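PDB 4GQZ: putative periplasmic or exported protein from Salmonella enterica subsp. enterica serovar Typhimurium, which binds copper in the periplasm and probably contributes to copper resistance. Local coordinates for residues P59-Y71 against Y115-N127. Residues are numbered along the deposited sequence; the frame is centred on the assembly and turned at random.
Sequences PLGDKFYLSFAPY and YRNGFIGVWLPRN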
loop_
_atom_site.group_PDB
_atom_site.type_symbol
_atom_site.label_atom_id
_atom_site.label_comp_id
_atom_site.label_asym_id
_atom_site.label_seq_id
_atom_site.Cartn_x
_atom_site.Cartn_y
_atom_site.Cartn_z
ATOM N N PRO B 59 -0.124 -2.786 7.516
ATOM C CA PRO B 59 -0.532 -1.427 7.126
ATOM C C PRO B 59 -1.017 -1.391 5.688
ATOM O O PRO B 59 -0.450 -2.087 4.823
ATOM C CB PRO B 59 0.764 -0.622 7.252
ATOM C CG PRO B 59 1.619 -1.416 8.226
ATOM C CD PRO B 59 1.289 -2.853 7.932
ATOM N N LEU B 60 -2.064 -0.605 5.438
ATOM C CA LEU B 60 -2.509 -0.343 4.076
ATOM C C LEU B 60 -1.606 0.669 3.387
ATOM O O LEU B 60 -0.677 1.221 3.990
ATOM C CB LEU B 60 -3.968 0.144 4.066
ATOM C CG LEU B 60 -5.093 -0.897 3.985
ATOM C CD1 LEU B 60 -4.729 -2.248 4.589
ATOM C CD2 LEU B 60 -6.398 -0.377 4.603
ATOM N N GLY B 61 -1.878 0.910 2.110
ATOM C CA GLY B 61 -1.098 1.843 1.327
ATOM C C GLY B 61 -1.806 3.170 1.133
ATOM O O GLY B 61 -2.575 3.590 1.995
ATOM N N ASP B 62 -1.531 3.821 0.004
ATOM C CA ASP B 62 -2.013 5.180 -0.282
ATOM C C ASP B 62 -3.530 5.250 -0.459
ATOM O O ASP B 62 -4.130 6.329 -0.364
ATOM C CB ASP B 62 -1.386 5.700 -1.580
ATOM C CG ASP B 62 0.065 6.101 -1.427
ATOM O OD1 ASP B 62 0.534 6.294 -0.279
ATOM O OD2 ASP B 62 0.731 6.250 -2.481
ATOM N N LYS B 63 -4.143 4.110 -0.746
ATOM C CA LYS B 63 -5.569 4.075 -1.047
ATOM C C LYS B 63 -6.401 3.519 0.102
ATOM O O LYS B 63 -5.992 2.574 0.789
ATOM C CB LYS B 63 -5.815 3.219 -2.286
ATOM C CG LYS B 63 -5.148 3.747 -3.542
ATOM C CD LYS B 63 -5.815 5.035 -3.978
ATOM C CE LYS B 63 -5.249 5.529 -5.311
ATOM N NZ LYS B 63 -3.757 5.569 -5.275
ATOM N N PHE B 64 -7.582 4.100 0.283
ATOM C CA PHE B 64 -8.561 3.628 1.255
ATOM C C PHE B 64 -9.419 2.531 0.604
ATOM O O PHE B 64 -9.859 2.660 -0.551
ATOM C CB PHE B 64 -9.421 4.831 1.647
ATOM C CG PHE B 64 -10.440 4.559 2.719
ATOM C CD1 PHE B 64 -11.631 3.917 2.424
ATOM C CD2 PHE B 64 -10.232 5.015 4.010
ATOM C CE1 PHE B 64 -12.581 3.706 3.403
ATOM C CE2 PHE B 64 -11.180 4.819 4.987
ATOM C CZ PHE B 64 -12.347 4.159 4.690
ATOM N N TYR B 65 -9.657 1.449 1.334
ATOM C CA TYR B 65 -10.527 0.385 0.846
ATOM C C TYR B 65 -11.916 0.496 1.438
ATOM O O TYR B 65 -12.103 0.373 2.651
ATOM C CB TYR B 65 -9.963 -0.973 1.220
ATOM C CG TYR B 65 -10.629 -2.165 0.544
ATOM C CD1 TYR B 65 -10.440 -2.410 -0.805
ATOM C CD2 TYR B 65 -11.381 -3.083 1.278
ATOM C CE1 TYR B 65 -11.004 -3.521 -1.425
ATOM C CE2 TYR B 65 -11.951 -4.206 0.663
ATOM C CZ TYR B 65 -11.750 -4.407 -0.692
ATOM O OH TYR B 65 -12.297 -5.493 -1.333
ATOM N N LEU B 66 -12.890 0.713 0.567
ATOM C CA LEU B 66 -14.280 0.664 0.963
ATOM C C LEU B 66 -14.948 -0.582 0.373
ATOM O O LEU B 66 -14.927 -0.796 -0.846
ATOM C CB LEU B 66 -14.973 1.925 0.468
ATOM C CG LEU B 66 -16.469 2.009 0.752
ATOM C CD1 LEU B 66 -16.743 2.025 2.260
ATOM C CD2 LEU B 66 -17.041 3.238 0.045
ATOM N N SER B 67 -15.556 -1.406 1.224
ATOM C CA SER B 67 -16.280 -2.581 0.718
ATOM C C SER B 67 -17.766 -2.422 1.023
ATOM O O SER B 67 -18.148 -2.168 2.162
ATOM C CB SER B 67 -15.696 -3.884 1.305
ATOM O OG SER B 67 -16.173 -5.043 0.618
ATOM N N PHE B 68 -18.612 -2.527 0.003
ATOM C CA PHE B 68 -20.032 -2.300 0.220
ATOM C C PHE B 68 -20.893 -3.440 -0.318
ATOM O O PHE B 68 -20.490 -4.173 -1.236
ATOM C CB PHE B 68 -20.435 -0.957 -0.412
ATOM C CG PHE B 68 -20.128 -0.860 -1.876
ATOM C CD1 PHE B 68 -18.890 -0.415 -2.311
ATOM C CD2 PHE B 68 -21.092 -1.184 -2.821
ATOM C CE1 PHE B 68 -18.604 -0.311 -3.667
ATOM C CE2 PHE B 68 -20.818 -1.085 -4.174
ATOM C CZ PHE B 68 -19.562 -0.647 -4.597
ATOM N N ALA B 69 -22.095 -3.580 0.236
ATOM C CA ALA B 69 -22.955 -4.689 -0.130
ATOM C C ALA B 69 -24.350 -4.152 -0.355
ATOM O O ALA B 69 -25.038 -3.808 0.597
ATOM C CB ALA B 69 -22.966 -5.744 0.974
ATOM N N PRO B 70 -24.761 -4.026 -1.622
ATOM C CA PRO B 70 -26.130 -3.544 -1.851
ATOM C C PRO B 70 -27.140 -4.589 -1.390
ATOM O O PRO B 70 -26.800 -5.773 -1.289
ATOM C CB PRO B 70 -26.193 -3.380 -3.369
ATOM C CG PRO B 70 -24.737 -3.133 -3.788
ATOM C CD PRO B 70 -23.960 -4.066 -2.861
ATOM N N TYR B 71 -28.370 -4.171 -1.110
ATOM C CA TYR B 71 -29.382 -5.138 -0.724
ATOM C C TYR B 71 -30.763 -4.761 -1.232
ATOM O O TYR B 71 -30.996 -3.628 -1.653
ATOM C CB TYR B 71 -29.388 -5.339 0.793
ATOM C CG TYR B 71 -30.011 -4.221 1.599
ATOM C CD1 TYR B 71 -29.267 -3.108 1.968
ATOM C CD2 TYR B 71 -31.341 -4.295 2.030
ATOM C CE1 TYR B 71 -29.826 -2.087 2.723
ATOM C CE2 TYR B 71 -31.901 -3.279 2.790
ATOM C CZ TYR B 71 -31.137 -2.187 3.133
ATOM O OH TYR B 71 -31.681 -1.160 3.877
ATOM N N TYR B 115 -18.922 -10.042 -5.210
ATOM C CA TYR B 115 -18.196 -11.297 -4.992
ATOM C C TYR B 115 -19.112 -12.339 -4.360
ATOM O O TYR B 115 -20.302 -12.079 -4.134
ATOM C CB TYR B 115 -16.970 -11.077 -4.097
ATOM C CG TYR B 115 -16.229 -9.792 -4.400
ATOM C CD1 TYR B 115 -16.050 -9.365 -5.708
ATOM C CD2 TYR B 115 -15.736 -8.995 -3.373
ATOM C CE1 TYR B 115 -15.396 -8.179 -5.994
ATOM C CE2 TYR B 115 -15.076 -7.802 -3.646
ATOM C CZ TYR B 115 -14.908 -7.404 -4.962
ATOM O OH TYR B 115 -14.250 -6.223 -5.262
ATOM N N ARG B 116 -18.540 -13.506 -4.076
ATOM C CA ARG B 116 -19.242 -14.621 -3.446
ATOM C C ARG B 116 -19.834 -14.184 -2.105
ATOM O O ARG B 116 -20.896 -14.667 -1.696
ATOM C CB ARG B 116 -18.267 -15.795 -3.264
ATOM C CG ARG B 116 -18.800 -16.970 -2.426
ATOM C CD ARG B 116 -20.069 -17.536 -3.033
ATOM N NE ARG B 116 -21.004 -17.946 -1.986
ATOM C CZ ARG B 116 -20.940 -19.111 -1.354
ATOM N NH1 ARG B 116 -19.982 -19.980 -1.673
ATOM N NH2 ARG B 116 -21.827 -19.409 -0.404
ATOM N N ASN B 117 -19.157 -13.249 -1.438
ATOM C CA ASN B 117 -19.626 -12.753 -0.151
ATOM C C ASN B 117 -20.637 -11.605 -0.257
ATOM O O ASN B 117 -21.023 -11.025 0.755
ATOM C CB ASN B 117 -18.448 -12.372 0.760
ATOM C CG ASN B 117 -17.697 -11.116 0.282
ATOM O OD1 ASN B 117 -17.958 -10.599 -0.797
ATOM N ND2 ASN B 117 -16.755 -10.638 1.095
ATOM N N GLY B 118 -21.050 -11.272 -1.477
ATOM C CA GLY B 118 -22.035 -10.220 -1.685
ATOM C C GLY B 118 -21.504 -8.795 -1.642
ATOM O O GLY B 118 -22.281 -7.827 -1.746
ATOM N N PHE B 119 -20.185 -8.648 -1.500
ATOM C CA PHE B 119 -19.596 -7.306 -1.447
ATOM C C PHE B 119 -18.924 -6.904 -2.759
ATOM O O PHE B 119 -18.642 -7.747 -3.621
ATOM C CB PHE B 119 -18.584 -7.210 -0.301
ATOM C CG PHE B 119 -19.211 -7.067 1.056
ATOM C CD1 PHE B 119 -19.725 -8.186 1.731
ATOM C CD2 PHE B 119 -19.277 -5.820 1.673
ATOM C CE1 PHE B 119 -20.303 -8.064 2.997
ATOM C CE2 PHE B 119 -19.852 -5.682 2.942
ATOM C CZ PHE B 119 -20.372 -6.814 3.608
ATOM N N ILE B 120 -18.698 -5.599 -2.898
ATOM C CA ILE B 120 -17.794 -5.051 -3.901
ATOM C C ILE B 120 -16.803 -4.144 -3.185
ATOM O O ILE B 120 -17.204 -3.345 -2.338
ATOM C CB ILE B 120 -18.546 -4.193 -4.925
ATOM C CG1 ILE B 120 -19.610 -5.039 -5.641
ATOM C CG2 ILE B 120 -17.563 -3.585 -5.918
ATOM C CD1 ILE B 120 -20.677 -4.241 -6.330
ATOM N N GLY B 121 -15.519 -4.245 -3.517
ATOM C CA GLY B 121 -14.530 -3.361 -2.924
ATOM C C GLY B 121 -13.985 -2.340 -3.915
ATOM O O GLY B 121 -13.740 -2.669 -5.076
ATOM N N VAL B 122 -13.834 -1.088 -3.483
ATOM C CA VAL B 122 -13.149 -0.099 -4.314
ATOM C C VAL B 122 -11.982 0.537 -3.577
ATOM O O VAL B 122 -12.014 0.691 -2.356
ATOM C CB VAL B 122 -14.090 1.015 -4.809
ATOM C CG1 VAL B 122 -15.108 0.444 -5.782
ATOM C CG2 VAL B 122 -14.797 1.686 -3.628
ATOM N N TRP B 123 -10.961 0.924 -4.331
ATOM C CA TRP B 123 -9.803 1.594 -3.767
ATOM C C TRP B 123 -9.876 3.078 -4.084
ATOM O O TRP B 123 -9.910 3.483 -5.252
ATOM C CB TRP B 123 -8.527 0.973 -4.329
ATOM C CG TRP B 123 -8.303 -0.452 -3.853
ATOM C CD1 TRP B 123 -8.622 -1.611 -4.521
ATOM C CD2 TRP B 123 -7.704 -0.857 -2.615
ATOM N NE1 TRP B 123 -8.258 -2.702 -3.769
ATOM C CE2 TRP B 123 -7.687 -2.269 -2.600
ATOM C CE3 TRP B 123 -7.188 -0.163 -1.519
ATOM C CZ2 TRP B 123 -7.178 -2.998 -1.522
ATOM C CZ3 TRP B 123 -6.677 -0.882 -0.456
ATOM C CH2 TRP B 123 -6.680 -2.291 -0.462
ATOM N N LEU B 124 -9.897 3.893 -3.037
ATOM C CA LEU B 124 -10.254 5.298 -3.175
ATOM C C LEU B 124 -9.152 6.198 -2.610
ATOM O O LEU B 124 -8.439 5.804 -1.682
ATOM C CB LEU B 124 -11.578 5.554 -2.440
ATOM C CG LEU B 124 -12.829 4.816 -2.935
ATOM C CD1 LEU B 124 -14.007 5.115 -2.049
ATOM C CD2 LEU B 124 -13.160 5.229 -4.361
ATOM N N PRO B 125 -9.008 7.411 -3.167
ATOM C CA PRO B 125 -8.071 8.387 -2.590
ATOM C C PRO B 125 -8.445 8.646 -1.138
ATOM O O PRO B 125 -9.630 8.616 -0.807
ATOM C CB PRO B 125 -8.316 9.662 -3.411
ATOM C CG PRO B 125 -9.068 9.227 -4.639
ATOM C CD PRO B 125 -9.810 7.973 -4.273
ATOM N N ARG B 126 -7.455 8.868 -0.283
ATOM C CA ARG B 126 -7.717 9.131 1.129
ATOM C C ARG B 126 -8.158 10.573 1.359
ATOM O O ARG B 126 -7.876 11.449 0.546
ATOM C CB ARG B 126 -6.462 8.825 1.959
ATOM C CG ARG B 126 -6.133 7.346 2.007
ATOM C CD ARG B 126 -4.892 7.049 2.846
ATOM N NE ARG B 126 -4.677 5.607 2.972
ATOM C CZ ARG B 126 -5.367 4.811 3.784
ATOM N NH1 ARG B 126 -6.341 5.293 4.548
ATOM N NH2 ARG B 126 -5.084 3.520 3.837
ATOM N N ASN B 127 -8.856 10.805 2.463
ATOM C CA ASN B 127 -9.291 12.144 2.854
ATOM C C ASN B 127 -10.177 12.844 1.836
ATOM O O ASN B 127 -10.107 14.061 1.681
ATOM C CB ASN B 127 -8.084 13.017 3.218
ATOM C CG ASN B 127 -7.338 12.477 4.417
ATOM O OD1 ASN B 127 -7.933 12.225 5.462
ATOM N ND2 ASN B 127 -6.042 12.274 4.269
HETATM O O HOH W 1 -4.668 8.815 -1.358
HETATM O O HOH W 2 -11.640 -6.294 -3.930
HETATM O O HOH W 3 -24.907 -7.859 -1.170
#
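Tyr65 lies against the indole of Trp123. Its CD1 sits over the centre of one indole face, 3.3 Å from Trp123 CE2, and the two ring planes are 49° apart. Tyr65 CB also rests on the six-membered ring of Trp123, a CH-pi contact. With CG anti to the backbone N (chi1 -169°), the Tyr65 ring carries its hydroxyl along the strand to Gly121, where OH is 3.5 Å from CA.

On the other sheet face, Phe68 packs on Ile120. Ile120 CB stands over the Phe68 ring, offset toward its rim and 3.7 Å from CZ. Val122 CG1 meets the edge of the same ring. Leu66 CD2 touches Leu124 CD1 farther along. Ala69 CB is centred over the Phe119 ring, 3.7 Å from its centroid.

These contacts flank an antiparallel pair, strands 63-68 and 120-125. Phe64 with Leu124, Leu66 with Val122 and Phe68 with Ile120 are its hydrogen-bonded pairs. Strand 63-68 is central in a three-stranded mixed sheet, with 154-155 parallel on its far side. The Phe68 face packs on strands 94-101 and 129-136; the Tyr65 face meets helix 20-28.

At one end, Arg126 grips Gly61 O side-on. Arg126 NE and NH2 each donate to Gly61 O at 3.1 Å, and the oxygen lies in the guanidinium plane. NH1 bonds Ser44 O, which further fixes the group. A water links Asp62 O to Arg126 N.

Asp28 OD2 bonds both Tyr65 OH and Ser67 OG, and Asp25 holds Trp123 NE1. Tyr115 OH accepts from Gly121 N at 2.9 Å, and a water joins it to Tyr65 OH.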